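Local coordinates for protein gluconate kinase (Lactobacillus acidophilus, PDB 3LL3) that binds ATP and d-xylulose and probably phosphorylates a sugar or sugar acid such as gluconate, as FGGY carbohydrate kinases do, at residues F320-V323 with A324-A327; T309-D312 with A313-P317; T326-A329 with G330-L334; S406-V409 with R410-A414. All coordinates share one frame; numbering follows the deposited sequence.

Contact 1: F320-V323 with A324-A327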
loop_
_atom_site.group_PDB
_atom_site.type_symbol
_atom_site.label_atom_id
_atom_site.label_comp_id
_atom_site.label_asym_id
_atom_site.label_seq_id
_atom_site.Cartn_x
_atom_site.Cartn_y
_atom_site.Cartn_z
ATOM N N PHE A 320 -4.386 6.304 -19.319
ATOM C CA PHE A 320 -4.471 5.646 -18.020
ATOM C C PHE A 320 -5.627 4.666 -18.004
ATOM O O PHE A 320 -5.467 3.515 -17.611
ATOM C CB PHE A 320 -4.670 6.704 -16.930
ATOM C CG PHE A 320 -4.580 6.173 -15.525
ATOM C CD1 PHE A 320 -5.622 5.464 -14.969
ATOM C CD2 PHE A 320 -3.470 6.421 -14.752
ATOM C CE1 PHE A 320 -5.560 4.999 -13.671
ATOM C CE2 PHE A 320 -3.397 5.949 -13.436
ATOM C CZ PHE A 320 -4.447 5.239 -12.905
ATOM N N LEU A 321 -6.804 5.135 -18.417
ATOM C CA LEU A 321 -7.983 4.293 -18.474
ATOM C C LEU A 321 -7.736 3.081 -19.369
ATOM O O LEU A 321 -8.106 1.960 -19.029
ATOM C CB LEU A 321 -9.162 5.100 -19.014
ATOM C CG LEU A 321 -9.601 6.229 -18.088
ATOM C CD1 LEU A 321 -10.681 7.058 -18.753
ATOM C CD2 LEU A 321 -10.088 5.652 -16.764
ATOM N N ASP A 322 -7.118 3.316 -20.520
ATOM C CA ASP A 322 -6.812 2.222 -21.444
ATOM C C ASP A 322 -5.967 1.159 -20.736
ATOM O O ASP A 322 -6.271 -0.036 -20.793
ATOM C CB ASP A 322 -6.090 2.733 -22.699
ATOM C CG ASP A 322 -7.010 3.498 -23.642
ATOM O OD1 ASP A 322 -8.254 3.335 -23.549
ATOM O OD2 ASP A 322 -6.479 4.265 -24.479
ATOM N N VAL A 323 -4.916 1.590 -20.049
ATOM C CA VAL A 323 -4.048 0.621 -19.368
ATOM C C VAL A 323 -4.782 -0.107 -18.248
ATOM O O VAL A 323 -4.683 -1.334 -18.118
ATOM C CB VAL A 323 -2.795 1.286 -18.813
ATOM C CG1 VAL A 323 -1.948 0.267 -18.068
ATOM C CG2 VAL A 323 -1.999 1.929 -19.947
ATOM N N ALA A 324 -5.521 0.653 -17.439
ATOM C CA ALA A 324 -6.277 0.077 -16.325
ATOM C C ALA A 324 -7.214 -1.025 -16.808
ATOM O O ALA A 324 -7.360 -2.064 -16.165
ATOM C CB ALA A 324 -7.062 1.161 -15.590
ATOM N N GLN A 325 -7.841 -0.798 -17.950
ATOM C CA GLN A 325 -8.779 -1.776 -18.493
ATOM C C GLN A 325 -8.144 -3.103 -18.894
ATOM O O GLN A 325 -8.853 -4.101 -19.000
ATOM C CB GLN A 325 -9.578 -1.179 -19.658
ATOM C CG GLN A 325 -10.500 -0.059 -19.216
ATOM C CD GLN A 325 -11.251 0.577 -20.363
ATOM O OE1 GLN A 325 -11.017 1.742 -20.710
ATOM N NE2 GLN A 325 -12.158 -0.184 -20.964
ATOM N N THR A 326 -6.825 -3.144 -19.097
ATOM C CA THR A 326 -6.183 -4.423 -19.399
ATOM C C THR A 326 -6.001 -5.318 -18.174
ATOM O O THR A 326 -5.575 -6.459 -18.306
ATOM C CB THR A 326 -4.842 -4.273 -20.143
ATOM O OG1 THR A 326 -3.886 -3.624 -19.302
ATOM C CG2 THR A 326 -5.014 -3.476 -21.419
ATOM N N ALA A 327 -6.317 -4.820 -16.976
ATOM C CA ALA A 327 -6.289 -5.689 -15.797
ATOM C C ALA A 327 -7.680 -6.263 -15.571
ATOM O O ALA A 327 -8.663 -5.651 -15.970
ATOM C CB ALA A 327 -5.821 -4.912 -14.562
#
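Val323 and Thr326 meet near the C-terminal end of helix 317-325, where the carbonyl oxygen of Val323 takes two donors. Thr326 OG1 donates to Val323 O at 2.7 Å, lying in the carbonyl plane on a lone pair, while the Thr326 N bond to the same oxygen, 3.0 Å, comes from above that plane. With chi1 at 65° the hydroxyl of Thr326 sits between its own N and carbonyl carbon and is turned back toward Val323.

The tight side of the segment is the inward one. Ala324 N bonds almost straight to Phe320 O at 2.9 Å, and the Ala324 methyl rests on helix 365-388 at Ile373. Phe320 packs edge-to-face on Phe303 of helix 300-311, and Leu321 touches the bound ATP. The stem of Gln325 is close-packed too, its CG 3.1 Å from Leu321 O and covered by Phe408 of helix 407-417.

The solvent side is looser: it holds the far end of Gln325 and Asp322, which turns back to Gln318 through OD1. Backbone and hydroxyl of one threonine thus both satisfy Val323 O, where helical donors run short, while Leu321 lends its side chain to the ATP pocket.

Contact 2: T309-D312 with A313-P317. With ATP (adenosine-5'-triphosphate), chain C.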
loop_
_atom_site.group_PDB
_atom_site.type_symbol
_atom_site.label_atom_id
_atom_site.label_comp_id
_atom_site.label_asym_id
_atom_site.label_seq_id
_atom_site.Cartn_x
_atom_site.Cartn_y
_atom_site.Cartn_z
ATOM N N THR A 309 1.952 9.880 -11.302
ATOM C CA THR A 309 2.923 9.201 -10.446
ATOM C C THR A 309 3.214 7.788 -10.932
ATOM O O THR A 309 4.371 7.384 -11.003
ATOM C CB THR A 309 2.450 9.172 -8.983
ATOM O OG1 THR A 309 2.355 10.510 -8.502
ATOM C CG2 THR A 309 3.414 8.399 -8.099
ATOM N N LEU A 310 2.164 7.050 -11.278
ATOM C CA LEU A 310 2.336 5.685 -11.755
ATOM C C LEU A 310 2.978 5.699 -13.126
ATOM O O LEU A 310 3.701 4.776 -13.467
ATOM C CB LEU A 310 1.012 4.911 -11.798
ATOM C CG LEU A 310 0.516 4.367 -10.457
ATOM C CD1 LEU A 310 0.507 5.494 -9.474
ATOM C CD2 LEU A 310 -0.867 3.760 -10.539
ATOM N N PHE A 311 2.727 6.750 -13.908
ATOM C CA PHE A 311 3.275 6.822 -15.266
ATOM C C PHE A 311 4.248 7.995 -15.436
ATOM O O PHE A 311 5.449 7.877 -15.216
ATOM C CB PHE A 311 2.151 6.931 -16.303
ATOM C CG PHE A 311 1.183 5.772 -16.302
ATOM C CD1 PHE A 311 0.091 5.759 -15.450
ATOM C CD2 PHE A 311 1.341 4.716 -17.187
ATOM C CE1 PHE A 311 -0.807 4.709 -15.460
ATOM C CE2 PHE A 311 0.442 3.657 -17.196
ATOM C CZ PHE A 311 -0.638 3.662 -16.332
ATOM N N ASP A 312 3.708 9.128 -15.848
ATOM C CA ASP A 312 4.490 10.344 -16.048
ATOM C C ASP A 312 3.538 11.467 -16.435
ATOM O O ASP A 312 2.360 11.213 -16.712
ATOM C CB ASP A 312 5.642 10.148 -17.070
ATOM C CG ASP A 312 5.158 9.939 -18.509
ATOM O OD1 ASP A 312 4.234 10.651 -18.976
ATOM O OD2 ASP A 312 5.741 9.079 -19.200
ATOM N N ALA A 313 4.033 12.703 -16.430
ATOM C CA ALA A 313 3.199 13.867 -16.724
ATOM C C ALA A 313 2.857 14.020 -18.215
ATOM O O ALA A 313 2.505 15.109 -18.663
ATOM C CB ALA A 313 3.851 15.140 -16.177
ATOM N N ASP A 314 2.952 12.934 -18.978
ATOM C CA ASP A 314 2.595 12.952 -20.401
ATOM C C ASP A 314 1.522 11.913 -20.681
ATOM O O ASP A 314 1.013 11.802 -21.788
ATOM C CB ASP A 314 3.819 12.672 -21.277
ATOM C CG ASP A 314 4.813 13.821 -21.281
ATOM O OD1 ASP A 314 4.490 14.890 -20.705
ATOM O OD2 ASP A 314 5.914 13.647 -21.865
ATOM N N GLU A 315 1.201 11.137 -19.661
ATOM C CA GLU A 315 0.133 10.170 -19.736
ATOM C C GLU A 315 -1.216 10.870 -19.683
ATOM O O GLU A 315 -1.500 11.542 -18.694
ATOM C CB GLU A 315 0.223 9.286 -18.511
ATOM C CG GLU A 315 -0.581 8.039 -18.633
ATOM C CD GLU A 315 0.128 7.006 -19.471
ATOM O OE1 GLU A 315 1.241 7.290 -19.990
ATOM O OE2 GLU A 315 -0.433 5.902 -19.594
ATOM N N THR A 316 -2.048 10.702 -20.712
ATOM C CA THR A 316 -3.393 11.302 -20.723
ATOM C C THR A 316 -4.337 10.491 -19.837
ATOM O O THR A 316 -4.053 9.341 -19.532
ATOM C CB THR A 316 -4.001 11.380 -22.160
ATOM O OG1 THR A 316 -4.198 10.057 -22.677
ATOM C CG2 THR A 316 -3.097 12.161 -23.096
ATOM N N PRO A 317 -5.453 11.096 -19.396
ATOM C CA PRO A 317 -6.452 10.314 -18.663
ATOM C C PRO A 317 -6.885 9.089 -19.456
ATOM O O PRO A 317 -7.000 7.991 -18.902
ATOM C CB PRO A 317 -7.612 11.299 -18.531
ATOM C CG PRO A 317 -6.934 12.627 -18.408
ATOM C CD PRO A 317 -5.709 12.546 -19.295
HETATM P PG ATP C . -16.172 22.104 -11.637
HETATM O O1G ATP C . -15.083 22.296 -12.878
HETATM O O2G ATP C . -17.703 21.902 -12.247
HETATM O O3G ATP C . -16.107 23.258 -10.743
HETATM P PB ATP C . -14.293 20.066 -10.911
HETATM O O1B ATP C . -14.274 18.821 -9.837
HETATM O O2B ATP C . -13.232 21.029 -10.649
HETATM O O3B ATP C . -15.800 20.748 -10.770
HETATM P PA ATP C . -14.546 18.127 -13.126
HETATM O O1A ATP C . -16.049 17.600 -12.738
HETATM O O2A ATP C . -14.365 18.279 -14.564
HETATM O O3A ATP C . -14.090 19.586 -12.486
HETATM O "O5'" ATP C . -13.506 16.963 -12.609
HETATM C "C5'" ATP C . -12.126 17.242 -12.638
HETATM C "C4'" ATP C . -11.378 15.933 -12.561
HETATM O "O4'" ATP C . -11.579 14.975 -13.589
HETATM C "C3'" ATP C . -9.869 15.887 -12.177
HETATM O "O3'" ATP C . -9.614 15.710 -10.815
HETATM C "C2'" ATP C . -9.246 14.861 -13.191
HETATM O "O2'" ATP C . -8.192 14.116 -12.645
HETATM C "C1'" ATP C . -10.486 14.097 -13.600
HETATM N N9 ATP C . -10.445 13.591 -14.964
HETATM C C8 ATP C . -10.175 14.270 -16.096
HETATM N N7 ATP C . -10.384 13.363 -17.173
HETATM C C5 ATP C . -10.808 12.128 -16.632
HETATM C C6 ATP C . -11.165 10.896 -17.227
HETATM N N6 ATP C . -11.158 10.776 -18.680
HETATM N N1 ATP C . -11.547 9.866 -16.465
HETATM C C2 ATP C . -11.593 9.979 -15.093
HETATM N N3 ATP C . -11.240 11.187 -14.520
HETATM C C4 ATP C . -10.854 12.239 -15.295
#
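Phe311 and Glu315 stack flat on one another across the turn that leaves helix 300-311. The carboxylate and ring planes are only 12° apart, and Glu315 OE2 lies over one face toward the rim, 3.2 Å from Phe311 CD2. Glu315 CG adds a CH-pi contact 4.1 Å from the centroid of the Phe311 ring. The bend at chi2 of Glu315 (79°) folds the carboxylate back over the ring, which also meets Lys365 of the same chain in a cation-pi contact.

Among the hydrogen bonds, Asp312 OD1 accepts from Asp314 N at 2.6 Å, on the anti side, and Asp312 O receives Glu315 N at 3.2 Å from above the carbonyl plane. Lys365 of the second subunit bonds through NZ to Thr309 O and Phe311 O. As like charges, Asp312 OD1 and Asp314 OD2 stand 4.5 Å apart at the exposed surface.

Contact with the ligand is by packing: Pro317 CB approaches N6 of ATP at 3.6 Å. An Asx turn and a beta turn, both starting at Asp312, thus shape the short connection between helices 300-311 and 317-325, which ends in the Thr316 N-cap of the latter, beside the adenine of an FGGY kinase nucleotide pocket.

Contact 3: T326-A329 with G330-L334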
loop_
_atom_site.group_PDB
_atom_site.type_symbol
_atom_site.label_atom_id
_atom_site.label_comp_id
_atom_site.label_asym_id
_atom_site.label_seq_id
_atom_site.Cartn_x
_atom_site.Cartn_y
_atom_site.Cartn_z
ATOM N N THR A 326 -6.825 -3.144 -19.097
ATOM C CA THR A 326 -6.183 -4.423 -19.399
ATOM C C THR A 326 -6.001 -5.318 -18.174
ATOM O O THR A 326 -5.575 -6.459 -18.306
ATOM C CB THR A 326 -4.842 -4.273 -20.143
ATOM O OG1 THR A 326 -3.886 -3.624 -19.302
ATOM C CG2 THR A 326 -5.014 -3.476 -21.419
ATOM N N ALA A 327 -6.317 -4.820 -16.976
ATOM C CA ALA A 327 -6.289 -5.689 -15.797
ATOM C C ALA A 327 -7.680 -6.263 -15.571
ATOM O O ALA A 327 -8.663 -5.651 -15.970
ATOM C CB ALA A 327 -5.821 -4.912 -14.562
ATOM N N PRO A 328 -7.781 -7.440 -14.937
ATOM C CA PRO A 328 -9.131 -7.965 -14.708
ATOM C C PRO A 328 -9.857 -7.171 -13.630
ATOM O O PRO A 328 -9.214 -6.556 -12.778
ATOM C CB PRO A 328 -8.878 -9.391 -14.215
ATOM C CG PRO A 328 -7.506 -9.322 -13.577
ATOM C CD PRO A 328 -6.732 -8.313 -14.379
ATOM N N ALA A 329 -11.185 -7.178 -13.690
ATOM C CA ALA A 329 -12.013 -6.606 -12.650
ATOM C C ALA A 329 -11.562 -7.146 -11.297
ATOM O O ALA A 329 -11.487 -8.359 -11.097
ATOM C CB ALA A 329 -13.482 -6.963 -12.905
ATOM N N GLY A 330 -11.258 -6.241 -10.372
ATOM C CA GLY A 330 -10.856 -6.629 -9.034
ATOM C C GLY A 330 -9.352 -6.521 -8.867
ATOM O O GLY A 330 -8.837 -6.685 -7.763
ATOM N N SER A 331 -8.655 -6.253 -9.968
ATOM C CA SER A 331 -7.203 -6.054 -9.976
ATOM C C SER A 331 -6.419 -7.177 -9.276
ATOM O O SER A 331 -5.404 -6.922 -8.614
ATOM C CB SER A 331 -6.837 -4.700 -9.350
ATOM O OG SER A 331 -7.518 -3.613 -9.973
ATOM N N ARG A 332 -6.895 -8.405 -9.421
ATOM C CA ARG A 332 -6.294 -9.556 -8.748
ATOM C C ARG A 332 -6.202 -9.337 -7.244
ATOM O O ARG A 332 -5.212 -9.711 -6.599
ATOM C CB ARG A 332 -4.912 -9.856 -9.327
ATOM C CG ARG A 332 -4.908 -10.012 -10.843
ATOM C CD ARG A 332 -3.554 -10.509 -11.331
ATOM N NE ARG A 332 -3.446 -10.369 -12.774
ATOM C CZ ARG A 332 -3.810 -11.317 -13.631
ATOM N NH1 ARG A 332 -4.287 -12.475 -13.173
ATOM N NH2 ARG A 332 -3.692 -11.115 -14.935
ATOM N N ASN A 333 -7.244 -8.727 -6.689
ATOM C CA ASN A 333 -7.354 -8.552 -5.258
ATOM C C ASN A 333 -6.418 -7.499 -4.692
ATOM O O ASN A 333 -6.175 -7.471 -3.488
ATOM C CB ASN A 333 -7.127 -9.882 -4.536
ATOM C CG ASN A 333 -8.368 -10.740 -4.497
ATOM O OD1 ASN A 333 -9.469 -10.295 -4.862
ATOM N ND2 ASN A 333 -8.205 -11.983 -4.052
ATOM N N LEU A 334 -5.891 -6.628 -5.538
ATOM C CA LEU A 334 -5.099 -5.532 -5.017
ATOM C C LEU A 334 -6.040 -4.456 -4.451
ATOM O O LEU A 334 -6.964 -4.026 -5.125
ATOM C CB LEU A 334 -4.186 -4.969 -6.103
ATOM C CG LEU A 334 -3.343 -3.761 -5.686
ATOM C CD1 LEU A 334 -2.418 -4.127 -4.515
ATOM C CD2 LEU A 334 -2.560 -3.239 -6.870
HETATM O O HOH W 1 -9.120 -9.786 -10.246
#
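Pro328 and Arg332 pack across a tight turn, the proline ring set at about a right angle to the arginine chain. Pro328 CG touches Arg332 CG at 3.8 Å and also lies over the centre of one guanidinium face, with Pro328 CD 4.2 Å from Arg332 NE. The arginine chain runs extended from CG to NE (chi2 -172°, chi3 -167°), which lays the flat group alongside the proline ring. Its NE forms a salt bridge with Glu367 of helix 365-388, a residue that Pro328 also touches, so the guanidinium is held by charge as well as by packing.

Gly330 occupies the third position of the turn. Its positive phi of 102° is one that glycine, lacking a CB, adopts easily. The carbonyl of Pro328 accepts Ser331 N at 2.9 Å to close the turn, the donor tilted from the carbonyl plane. Beyond it, Glu374 takes both Gly330 N and the hydroxyl of Ser331, giving these buried polar groups a partner.

Ala329 sits at the other central position, its methyl against Glu467 and Tyr471 of helix 465-485. A water bridges its carbonyl to Arg332 N, donating to Ala329 O at 2.9 Å and accepting from Arg332 N at 2.7 Å. This is a type II beta turn with glycine in its usual place, lying in the connection from helix 317-325 to strand 335-337.

Contact 4: S406-V409 with R410-A414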
loop_
_atom_site.group_PDB
_atom_site.type_symbol
_atom_site.label_atom_id
_atom_site.label_comp_id
_atom_site.label_asym_id
_atom_site.label_seq_id
_atom_site.Cartn_x
_atom_site.Cartn_y
_atom_site.Cartn_z
ATOM N N SER A 406 -15.780 8.687 -18.643
ATOM C CA SER A 406 -15.633 7.515 -19.489
ATOM C C SER A 406 -16.714 6.475 -19.239
ATOM O O SER A 406 -17.193 6.321 -18.124
ATOM C CB SER A 406 -14.273 6.870 -19.245
ATOM O OG SER A 406 -14.284 6.253 -17.971
ATOM N N ASP A 407 -17.082 5.751 -20.290
ATOM C CA ASP A 407 -17.926 4.573 -20.149
ATOM C C ASP A 407 -17.356 3.543 -19.176
ATOM O O ASP A 407 -18.095 2.833 -18.505
ATOM C CB ASP A 407 -18.109 3.884 -21.508
ATOM C CG ASP A 407 -19.110 4.585 -22.372
ATOM O OD1 ASP A 407 -19.737 5.563 -21.901
ATOM O OD2 ASP A 407 -19.270 4.148 -23.522
ATOM N N PHE A 408 -16.040 3.405 -19.153
ATOM C CA PHE A 408 -15.424 2.414 -18.292
ATOM C C PHE A 408 -15.731 2.737 -16.804
ATOM O O PHE A 408 -16.168 1.881 -16.023
ATOM C CB PHE A 408 -13.916 2.364 -18.551
ATOM C CG PHE A 408 -13.157 1.541 -17.542
ATOM C CD1 PHE A 408 -13.408 0.187 -17.406
ATOM C CD2 PHE A 408 -12.192 2.122 -16.733
ATOM C CE1 PHE A 408 -12.717 -0.579 -16.460
ATOM C CE2 PHE A 408 -11.484 1.368 -15.798
ATOM C CZ PHE A 408 -11.751 0.017 -15.656
ATOM N N VAL A 409 -15.517 3.981 -16.425
ATOM C CA VAL A 409 -15.773 4.368 -15.031
ATOM C C VAL A 409 -17.270 4.343 -14.713
ATOM O O VAL A 409 -17.674 3.916 -13.644
ATOM C CB VAL A 409 -15.144 5.726 -14.692
ATOM C CG1 VAL A 409 -15.560 6.219 -13.273
ATOM C CG2 VAL A 409 -13.624 5.615 -14.791
ATOM N N ARG A 410 -18.097 4.772 -15.655
ATOM C CA ARG A 410 -19.537 4.721 -15.442
ATOM C C ARG A 410 -19.979 3.299 -15.158
ATOM O O ARG A 410 -20.726 3.047 -14.212
ATOM C CB ARG A 410 -20.277 5.301 -16.648
ATOM C CG ARG A 410 -20.118 6.804 -16.758
ATOM C CD ARG A 410 -20.523 7.324 -18.119
ATOM N NE ARG A 410 -20.444 8.780 -18.165
ATOM C CZ ARG A 410 -20.879 9.514 -19.185
ATOM N NH1 ARG A 410 -21.410 8.915 -20.251
ATOM N NH2 ARG A 410 -20.788 10.839 -19.145
ATOM N N GLN A 411 -19.495 2.361 -15.970
ATOM C CA GLN A 411 -19.888 0.968 -15.821
ATOM C C GLN A 411 -19.334 0.360 -14.550
ATOM O O GLN A 411 -19.986 -0.458 -13.878
ATOM C CB GLN A 411 -19.428 0.141 -17.041
ATOM C CG GLN A 411 -19.935 -1.287 -17.004
ATOM C CD GLN A 411 -21.454 -1.351 -17.089
ATOM O OE1 GLN A 411 -22.111 -2.013 -16.281
ATOM N NE2 GLN A 411 -22.016 -0.644 -18.056
ATOM N N LEU A 412 -18.107 0.749 -14.225
ATOM C CA LEU A 412 -17.479 0.276 -12.998
ATOM C C LEU A 412 -18.303 0.710 -11.777
ATOM O O LEU A 412 -18.499 -0.058 -10.827
ATOM C CB LEU A 412 -16.061 0.837 -12.907
ATOM C CG LEU A 412 -15.010 -0.187 -12.537
ATOM C CD1 LEU A 412 -13.620 0.368 -12.735
ATOM C CD2 LEU A 412 -15.229 -0.560 -11.103
ATOM N N CYS A 413 -18.792 1.944 -11.804
ATOM C CA CYS A 413 -19.647 2.433 -10.707
ATOM C C CYS A 413 -20.896 1.584 -10.610
ATOM O O CYS A 413 -21.299 1.171 -9.527
ATOM C CB CYS A 413 -20.058 3.890 -10.936
ATOM S SG CYS A 413 -18.741 5.092 -10.608
ATOM N N ALA A 414 -21.521 1.343 -11.757
ATOM C CA ALA A 414 -22.704 0.488 -11.819
ATOM C C ALA A 414 -22.415 -0.886 -11.209
ATOM O O ALA A 414 -23.213 -1.410 -10.432
ATOM C CB ALA A 414 -23.156 0.327 -13.269
#
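Arg410 reaches back along the first turn of its helix and lies over the carbonyl of Ser406. From CB, 3.6 Å from Ser406 O, the chain passes this oxygen more closely at CG, 3.3 Å away, and is still beside it at CD. Carbon CG stands anti to its own carbonyl carbon (chi1 -71°), which aims the extended chain toward the helix start. NE then bonds to Leu404 O, just ahead of the helix. At the tip, NH1 is 4.1 Å from Asp407 OD1, opposite charges that are near without touching, the carboxylate and guanidinium planes 41° apart; the hydroxyl of Tyr461 hydrogen-bonds to both atoms and links the charges.

Helix 407-417 is the crossover of a beta-alpha-beta unit between strands 396-400 and 421-424, and Ser406 is its N-cap. Ser406 OG accepts Val409 N at 3.0 Å in a nearly straight bond, while the backbone O of the same serine receives Arg410 N at 3.1 Å, the first of the regular helical bonds.

On another side of the helix Phe408 and Leu412 run alongside each other, pointing the same way, and Leu412 CD1 meets Phe408 CZ at 3.5 Å. Phe408 continues onto Leu321 of helix 317-325, and Leu412 onto Ile373 and Ile377 of helix 365-388. Val409 CG1 lies 4.3 Å from Cys413 SG, and Cys413 packs in turn against Ile421 of strand 421-424.

Overall arrangement
Along the chain the order is contact 2, contact 1, contact 3 and contact 4, all in the C-terminal FGGY kinase domain. Contact 2 leads from helix 300-311 into helix 317-325, which carries contact 1; contact 3 shares Thr326 and Ala327 with it and runs on toward strand 335-337. Contact 1 is the hub: its centre lies about 13 Å from those of contacts 2 and 4, both of which it touches, and about 10 Å from that of contact 3. Contact 3 stays clear of contacts 2 and 4, nearest atoms about 8 and 6 Å apart. Helix 317-325 thus packs against both helices 300-311 and 407-417 and, through Pro317 and Leu321, helps wall the adenine end of the ATP pocket.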